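4-amino-4-deoxy-L-arabinose transferase or related glycosyltransferases of PMT family (PDB 5EZM) probably transfers 4-amino-4-deoxy-L-arabinose from a polyprenyl-phosphate carrier to lipid A, as a zinc-binding membrane glycosyltransferase of the GT-C fold. Local coordinates at residues Ala63-Glu68 / Phe91-Thr96; Pro523-Phe528 / Leu548-Thr553. All coordinates share one frame; numbering follows the deposited sequence.

Contact 1 of 2, residues Ala63-Glu68 / Phe91-Thr96; sequences AEISRE and FHMWVT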
ATOM      1  N   ALA A  63       8.173  -6.367  -4.416  1.00 54.03           N
ATOM      2  CA  ALA A  63       9.617  -6.216  -4.278  1.00 55.56           C
ATOM      3  C   ALA A  63      10.358  -7.173  -5.202  1.00 59.50           C
ATOM      4  O   ALA A  63      11.389  -6.814  -5.787  1.00 63.46           O
ATOM      5  CB  ALA A  63      10.039  -6.437  -2.828  1.00 53.02           C
ATOM      6  N   GLU A  64       9.833  -8.392  -5.363  1.00 58.22           N
ATOM      7  CA  GLU A  64      10.498  -9.395  -6.189  1.00 56.86           C
ATOM      8  C   GLU A  64      10.270  -9.147  -7.672  1.00 57.36           C
ATOM      9  O   GLU A  64      11.206  -9.270  -8.469  1.00 62.13           O
ATOM     10  CB  GLU A  64      10.023 -10.798  -5.814  1.00 56.89           C
ATOM     11  CG  GLU A  64      10.468 -11.881  -6.796  1.00 59.66           C
ATOM     12  CD  GLU A  64      11.984 -12.032  -6.885  1.00 61.30           C
ATOM     13  OE1 GLU A  64      12.700 -11.549  -5.984  1.00 61.66           O
ATOM     14  OE2 GLU A  64      12.464 -12.644  -7.860  1.00 62.97           O
ATOM     15  N   ILE A  65       9.037  -8.823  -8.065  1.00 53.32           N
ATOM     16  CA  ILE A  65       8.787  -8.425  -9.448  1.00 52.79           C
ATOM     17  C   ILE A  65       9.719  -7.288  -9.837  1.00 54.65           C
ATOM     18  O   ILE A  65      10.385  -7.328 -10.879  1.00 56.89           O
ATOM     19  CB  ILE A  65       7.312  -8.033  -9.636  1.00 54.05           C
ATOM     20  CG1 ILE A  65       6.419  -9.272  -9.557  1.00 56.42           C
ATOM     21  CG2 ILE A  65       7.120  -7.323 -10.961  1.00 55.46           C
ATOM     22  CD1 ILE A  65       4.940  -8.966  -9.562  1.00 57.45           C
ATOM     23  N   SER A  66       9.802  -6.268  -8.982  1.00 57.36           N
ATOM     24  CA  SER A  66      10.696  -5.153  -9.268  1.00 56.23           C
ATOM     25  C   SER A  66      12.148  -5.605  -9.319  1.00 56.05           C
ATOM     26  O   SER A  66      12.927  -5.108 -10.139  1.00 57.54           O
ATOM     27  CB  SER A  66      10.506  -4.052  -8.232  1.00 53.50           C
ATOM     28  OG  SER A  66       9.218  -3.478  -8.359  1.00 52.50           O
ATOM     29  N   ARG A  67      12.534  -6.549  -8.457  1.00 54.76           N
ATOM     30  CA  ARG A  67      13.894  -7.074  -8.523  1.00 55.47           C
ATOM     31  C   ARG A  67      14.169  -7.718  -9.877  1.00 58.16           C
ATOM     32  O   ARG A  67      15.206  -7.465 -10.499  1.00 60.70           O
ATOM     33  CB  ARG A  67      14.140  -8.082  -7.400  1.00 54.67           C
ATOM     34  CG  ARG A  67      15.584  -8.572  -7.345  1.00 55.35           C
ATOM     35  CD  ARG A  67      15.743  -9.799  -6.460  1.00 55.86           C
ATOM     36  NE  ARG A  67      15.168 -10.996  -7.067  1.00 57.42           N
ATOM     37  CZ  ARG A  67      15.801 -11.758  -7.952  1.00 61.48           C
ATOM     38  NH1 ARG A  67      15.206 -12.832  -8.451  1.00 64.01           N
ATOM     39  NH2 ARG A  67      17.029 -11.444  -8.340  1.00 63.37           N
ATOM     40  N   GLU A  68      13.243  -8.555 -10.352  1.00 55.96           N
ATOM     41  CA  GLU A  68      13.457  -9.254 -11.615  1.00 54.00           C
ATOM     42  C   GLU A  68      13.503  -8.281 -12.781  1.00 55.54           C
ATOM     43  O   GLU A  68      14.317  -8.440 -13.698  1.00 55.57           O
ATOM     44  CB  GLU A  68      12.368 -10.305 -11.824  1.00 52.49           C
ATOM     45  CG  GLU A  68      12.490 -11.491 -10.882  1.00 53.42           C
ATOM     46  CD  GLU A  68      11.347 -12.471 -11.020  1.00 55.86           C
ATOM     47  OE1 GLU A  68      10.928 -12.751 -12.165  1.00 57.51           O
ATOM     48  OE2 GLU A  68      10.863 -12.958  -9.978  1.00 55.79           O
ATOM     49  N   PHE A  91       3.714   0.865 -13.293  1.00 58.92           N
ATOM     50  CA  PHE A  91       4.321   2.110 -12.819  1.00 56.08           C
ATOM     51  C   PHE A  91       4.965   1.937 -11.446  1.00 54.64           C
ATOM     52  O   PHE A  91       6.089   2.401 -11.211  1.00 55.27           O
ATOM     53  CB  PHE A  91       3.290   3.236 -12.784  1.00 55.91           C
ATOM     54  CG  PHE A  91       3.818   4.512 -12.185  1.00 55.02           C
ATOM     55  CD1 PHE A  91       4.761   5.271 -12.861  1.00 55.62           C
ATOM     56  CD2 PHE A  91       3.383   4.947 -10.944  1.00 52.08           C
ATOM     57  CE1 PHE A  91       5.257   6.444 -12.313  1.00 53.38           C
ATOM     58  CE2 PHE A  91       3.877   6.117 -10.393  1.00 51.74           C
ATOM     59  CZ  PHE A  91       4.813   6.867 -11.081  1.00 51.39           C
ATOM     60  N   HIS A  92       4.265   1.277 -10.521  1.00 54.00           N
ATOM     61  CA  HIS A  92       4.850   0.992  -9.215  1.00 53.73           C
ATOM     62  C   HIS A  92       6.185   0.275  -9.363  1.00 53.88           C
ATOM     63  O   HIS A  92       7.164   0.607  -8.679  1.00 51.28           O
ATOM     64  CB  HIS A  92       3.874   0.158  -8.381  1.00 53.16           C
ATOM     65  CG  HIS A  92       4.390  -0.212  -7.025  1.00 55.31           C
ATOM     66  ND1 HIS A  92       3.998   0.441  -5.876  1.00 56.46           N
ATOM     67  CD2 HIS A  92       5.259  -1.174  -6.631  1.00 55.55           C
ATOM     68  CE1 HIS A  92       4.606  -0.099  -4.834  1.00 55.81           C
ATOM     69  NE2 HIS A  92       5.378  -1.081  -5.266  1.00 55.13           N
ATOM     70  N   MET A  93       6.251  -0.694 -10.279  1.00 56.15           N
ATOM     71  CA  MET A  93       7.499  -1.417 -10.494  1.00 59.05           C
ATOM     72  C   MET A  93       8.561  -0.518 -11.111  1.00 57.51           C
ATOM     73  O   MET A  93       9.735  -0.607 -10.745  1.00 54.03           O
ATOM     74  CB  MET A  93       7.251  -2.649 -11.365  1.00 63.00           C
ATOM     75  CG  MET A  93       6.655  -3.817 -10.592  1.00 65.72           C
ATOM     76  SD  MET A  93       4.939  -3.556 -10.091  1.00 68.19           S
ATOM     77  CE  MET A  93       4.077  -4.037 -11.585  1.00 67.76           C
ATOM     78  N   TRP A  94       8.171   0.353 -12.047  1.00 58.16           N
ATOM     79  CA  TRP A  94       9.119   1.311 -12.608  1.00 55.90           C
ATOM     80  C   TRP A  94       9.765   2.144 -11.508  1.00 55.80           C
ATOM     81  O   TRP A  94      10.997   2.282 -11.452  1.00 56.41           O
ATOM     82  CB  TRP A  94       8.415   2.216 -13.617  1.00 55.49           C
ATOM     83  CG  TRP A  94       8.011   1.526 -14.873  1.00 59.53           C
ATOM     84  CD1 TRP A  94       8.408   0.289 -15.296  1.00 61.08           C
ATOM     85  CD2 TRP A  94       7.128   2.032 -15.880  1.00 62.14           C
ATOM     86  NE1 TRP A  94       7.826  -0.005 -16.509  1.00 62.10           N
ATOM     87  CE2 TRP A  94       7.035   1.047 -16.888  1.00 62.31           C
ATOM     88  CE3 TRP A  94       6.406   3.223 -16.029  1.00 62.31           C
ATOM     89  CZ2 TRP A  94       6.250   1.217 -18.027  1.00 62.48           C
ATOM     90  CZ3 TRP A  94       5.625   3.389 -17.165  1.00 63.05           C
ATOM     91  CH2 TRP A  94       5.553   2.390 -18.146  1.00 63.62           C
ATOM     92  N   VAL A  95       8.944   2.695 -10.611  1.00 54.41           N
ATOM     93  CA  VAL A  95       9.475   3.523  -9.530  1.00 55.39           C
ATOM     94  C   VAL A  95      10.393   2.700  -8.637  1.00 55.90           C
ATOM     95  O   VAL A  95      11.518   3.113  -8.324  1.00 57.85           O
ATOM     96  CB  VAL A  95       8.330   4.162  -8.727  1.00 55.81           C
ATOM     97  CG1 VAL A  95       8.890   4.981  -7.574  1.00 55.69           C
ATOM     98  CG2 VAL A  95       7.466   5.029  -9.635  1.00 55.82           C
ATOM     99  N   THR A  96       9.934   1.512  -8.229  1.00 54.98           N
ATOM    100  CA  THR A  96      10.754   0.674  -7.362  1.00 50.21           C
ATOM    101  C   THR A  96      12.082   0.335  -8.023  1.00 51.07           C
ATOM    102  O   THR A  96      13.115   0.272  -7.349  1.00 54.93           O
ATOM    103  CB  THR A  96      10.005  -0.608  -6.987  1.00 47.96           C
ATOM    104  OG1 THR A  96       8.734  -0.281  -6.405  1.00 45.56           O
ATOM    105  CG2 THR A  96      10.819  -1.424  -5.983  1.00 46.27           C
TER
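Two helices of the GT-C glycosyltransferase fold, 58-72 and 91-103, cross where S66 and I65 of the first meet M93 and T96 of the second. Their local axes approach to 8.9 Å at a crossing angle of -66°, with the CA atoms of S66 and M93 5.1 Å apart. S66 enters between M93 and T96: its OG lies 3.4 Å from M93 CG and 3.3 Å from T96 CB, while its CB packs on T96 CG2 at 3.5 Å. The S66 hydroxyl is hydrogen-bonded to the carbonyl of Y62, one turn back in the same helix, so its polar need is met there while it packs on carbon atoms of M93 and T96. I65 CG2, anti to its backbone nitrogen, touches M93 CG at 3.6 Å. T96 OG1 turns back to H92 O (2.9 Å), reaching it from the face opposite to T96 N. An alanine at T96 would remove the CG2 methyl and is likely to open a gap beside S66 CB, besides depriving H92 O of its second donor. Around this buried crossing, I78 lies against both I65 and M93, Y80 of strand 79-80 against I65, and A113 of helix 112-133 against T96.

Contact 2 of 2, residues Pro523-Phe528 / Leu548-Thr553; sequences PDVDSF and LALAPT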
ATOM      1  N   PRO A 523       4.604 -29.064 -14.620  1.00 69.36           N
ATOM      2  CA  PRO A 523       3.134 -28.979 -14.603  1.00 73.88           C
ATOM      3  C   PRO A 523       2.507 -29.556 -13.349  1.00 77.33           C
ATOM      4  O   PRO A 523       1.601 -28.940 -12.778  1.00 77.53           O
ATOM      5  CB  PRO A 523       2.719 -29.769 -15.853  1.00 75.97           C
ATOM      6  CG  PRO A 523       3.958 -29.905 -16.676  1.00 74.87           C
ATOM      7  CD  PRO A 523       5.090 -29.928 -15.704  1.00 71.92           C
ATOM      8  N   ASP A 524       2.959 -30.726 -12.908  1.00 83.01           N
ATOM      9  CA  ASP A 524       2.365 -31.408 -11.770  1.00 89.56           C
ATOM     10  C   ASP A 524       3.469 -32.016 -10.920  1.00 95.01           C
ATOM     11  O   ASP A 524       4.603 -32.193 -11.372  1.00 94.66           O
ATOM     12  CB  ASP A 524       1.379 -32.492 -12.221  1.00 94.45           C
ATOM     13  CG  ASP A 524       2.001 -33.469 -13.200  1.00 97.54           C
ATOM     14  OD1 ASP A 524       2.976 -33.091 -13.884  1.00 96.31           O
ATOM     15  OD2 ASP A 524       1.515 -34.615 -13.288  1.00102.04           O
ATOM     16  N   VAL A 525       3.118 -32.342  -9.675  1.00101.91           N
ATOM     17  CA  VAL A 525       4.097 -32.899  -8.745  1.00102.63           C
ATOM     18  C   VAL A 525       4.609 -34.245  -9.241  1.00102.52           C
ATOM     19  O   VAL A 525       5.763 -34.613  -8.986  1.00102.18           O
ATOM     20  CB  VAL A 525       3.483 -33.006  -7.333  1.00104.68           C
ATOM     21  CG1 VAL A 525       4.526 -33.462  -6.322  1.00104.44           C
ATOM     22  CG2 VAL A 525       2.876 -31.674  -6.914  1.00103.33           C
ATOM     23  N   ASP A 526       3.778 -34.992  -9.970  1.00100.39           N
ATOM     24  CA  ASP A 526       4.191 -36.314 -10.431  1.00100.28           C
ATOM     25  C   ASP A 526       5.369 -36.225 -11.396  1.00 95.06           C
ATOM     26  O   ASP A 526       6.260 -37.082 -11.378  1.00 96.96           O
ATOM     27  CB  ASP A 526       3.004 -37.035 -11.068  1.00108.04           C
ATOM     28  CG  ASP A 526       1.979 -37.486 -10.039  1.00112.12           C
ATOM     29  OD1 ASP A 526       2.380 -38.099  -9.027  1.00112.23           O
ATOM     30  OD2 ASP A 526       0.775 -37.219 -10.234  1.00115.03           O
ATOM     31  N   SER A 527       5.397 -35.195 -12.245  1.00 89.39           N
ATOM     32  CA  SER A 527       6.585 -34.954 -13.058  1.00 84.26           C
ATOM     33  C   SER A 527       7.735 -34.431 -12.208  1.00 77.03           C
ATOM     34  O   SER A 527       8.909 -34.708 -12.499  1.00 78.01           O
ATOM     35  CB  SER A 527       6.267 -33.967 -14.179  1.00 84.06           C
ATOM     36  OG  SER A 527       5.152 -34.400 -14.934  1.00 88.92           O
ATOM     37  N   PHE A 528       7.416 -33.679 -11.154  1.00 70.10           N
ATOM     38  CA  PHE A 528       8.452 -33.171 -10.269  1.00 65.36           C
ATOM     39  C   PHE A 528       9.187 -34.300  -9.563  1.00 67.37           C
ATOM     40  O   PHE A 528      10.352 -34.133  -9.187  1.00 67.63           O
ATOM     41  CB  PHE A 528       7.849 -32.209  -9.247  1.00 59.93           C
ATOM     42  CG  PHE A 528       8.746 -31.931  -8.078  1.00 55.55           C
ATOM     43  CD1 PHE A 528       9.845 -31.099  -8.214  1.00 52.51           C
ATOM     44  CD2 PHE A 528       8.496 -32.511  -6.844  1.00 55.36           C
ATOM     45  CE1 PHE A 528      10.679 -30.846  -7.138  1.00 51.06           C
ATOM     46  CE2 PHE A 528       9.324 -32.260  -5.762  1.00 53.78           C
ATOM     47  CZ  PHE A 528      10.415 -31.426  -5.909  1.00 50.73           C
ATOM     48  N   LEU A 548       5.280 -33.889   4.313  1.00 69.18           N
ATOM     49  CA  LEU A 548       4.791 -35.154   4.848  1.00 71.66           C
ATOM     50  C   LEU A 548       4.000 -35.932   3.805  1.00 74.11           C
ATOM     51  O   LEU A 548       3.961 -37.168   3.848  1.00 76.80           O
ATOM     52  CB  LEU A 548       3.939 -34.899   6.091  1.00 73.11           C
ATOM     53  CG  LEU A 548       3.522 -36.138   6.880  1.00 76.70           C
ATOM     54  CD1 LEU A 548       4.729 -37.018   7.143  1.00 76.21           C
ATOM     55  CD2 LEU A 548       2.850 -35.739   8.184  1.00 79.58           C
ATOM     56  N   ALA A 549       3.374 -35.231   2.856  1.00 72.18           N
ATOM     57  CA  ALA A 549       2.644 -35.912   1.793  1.00 70.63           C
ATOM     58  C   ALA A 549       3.595 -36.542   0.781  1.00 70.94           C
ATOM     59  O   ALA A 549       3.311 -37.617   0.241  1.00 74.46           O
ATOM     60  CB  ALA A 549       1.693 -34.932   1.108  1.00 67.87           C
ATOM     61  N   LEU A 550       4.728 -35.893   0.512  1.00 69.67           N
ATOM     62  CA  LEU A 550       5.709 -36.393  -0.442  1.00 71.75           C
ATOM     63  C   LEU A 550       6.762 -37.289   0.194  1.00 74.57           C
ATOM     64  O   LEU A 550       7.554 -37.898  -0.536  1.00 77.48           O
ATOM     65  CB  LEU A 550       6.415 -35.226  -1.145  1.00 70.59           C
ATOM     66  CG  LEU A 550       5.797 -34.613  -2.403  1.00 74.90           C
ATOM     67  CD1 LEU A 550       4.497 -33.890  -2.099  1.00 76.61           C
ATOM     68  CD2 LEU A 550       6.788 -33.669  -3.062  1.00 75.13           C
ATOM     69  N   ALA A 551       6.794 -37.383   1.521  1.00 73.90           N
ATOM     70  CA  ALA A 551       7.867 -38.122   2.184  1.00 73.85           C
ATOM     71  C   ALA A 551       7.869 -39.604   1.836  1.00 78.10           C
ATOM     72  O   ALA A 551       8.953 -40.140   1.548  1.00 80.74           O
ATOM     73  CB  ALA A 551       7.789 -37.897   3.698  1.00 74.17           C
ATOM     74  N   PRO A 552       6.740 -40.325   1.843  1.00 79.99           N
ATOM     75  CA  PRO A 552       6.784 -41.737   1.427  1.00 83.70           C
ATOM     76  C   PRO A 552       7.079 -41.931  -0.051  1.00 85.78           C
ATOM     77  O   PRO A 552       7.411 -43.054  -0.451  1.00 87.74           O
ATOM     78  CB  PRO A 552       5.387 -42.255   1.786  1.00 84.67           C
ATOM     79  CG  PRO A 552       4.531 -41.050   1.809  1.00 82.32           C
ATOM     80  CD  PRO A 552       5.396 -39.950   2.326  1.00 78.87           C
ATOM     81  N   THR A 553       6.987 -40.880  -0.865  1.00 85.90           N
ATOM     82  CA  THR A 553       7.192 -40.988  -2.306  1.00 89.01           C
ATOM     83  C   THR A 553       8.661 -40.817  -2.685  1.00 87.73           C
ATOM     84  O   THR A 553       9.253 -41.698  -3.317  1.00 90.09           O
ATOM     85  CB  THR A 553       6.329 -39.950  -3.033  1.00 89.27           C
ATOM     86  OG1 THR A 553       4.945 -40.220  -2.783  1.00 92.37           O
ATOM     87  CG2 THR A 553       6.595 -39.983  -4.534  1.00 89.62           C
TER
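V525 and F528, on the first turn of helix 525-534, both meet L550 near the end of helix 544-550, and the contacts between them are entirely apolar. On the L550 side the closest approaches to both partners are made by one methyl, CD2. V525 CG1 and L550 CD2 approach tip to tip at 4.0 Å; the valine methyl is carried outward by a first torsion of -175°, which sets it anti to the backbone nitrogen. F528 meets the same methyl with the edge of its ring, CE2 lying 4.0 Å from L550 CD2 and the methyl close to the ring plane, and the two side chains cross at about a right angle. The backbones remain well apart, the nearest CA atoms, those of V525 and L550, being 9.2 Å from each other, and just 95 Å² of surface is buried in total.

Polar interactions act within each segment. D524 occupies the N-cap of helix 525-534 and accepts the S527 hydroxyl, OG to OD1 at 2.7 Å, on the syn side of its carboxylate and 22° out of plane. D524 O accepts F528 N at 3.2 Å, closing the first helical turn; V525 points toward L550, whereas F528 reaches L550 only by its ring end. Beyond L550, T553 N bonds to L550 O at 3.1 Å.

Aromatic contacts continue from F528 to Y484, edge-to-face, and to W532, while V486 of strand 483-486 touches both F528 and L550. Two helices are thus joined through side chains beside a mixed five-stranded sheet, an alpha/beta layering within the C-terminal aminoarabinose transferase region.

Contact 1 and contact 2 belong to separate parts of the chain and do not touch: their centres are 33 Å apart and their nearest atoms about 18 Å. They follow one another in sequence, 63-68/91-96 closing before 523-528/548-553 opens. The centre of contact 1 is about 14 Å from the centre of the chain, that of contact 2 about 36 Å. Contact 1 lies close to the zinc site: the side chain of I65 is about 8 Å from that of the ligand E87 and about 11 Å from that of H270. The side chain of M93 is about 11 Å from a bound phosphocholine. Contact 2, in the C-terminal region, lies away from the zinc and lipid sites.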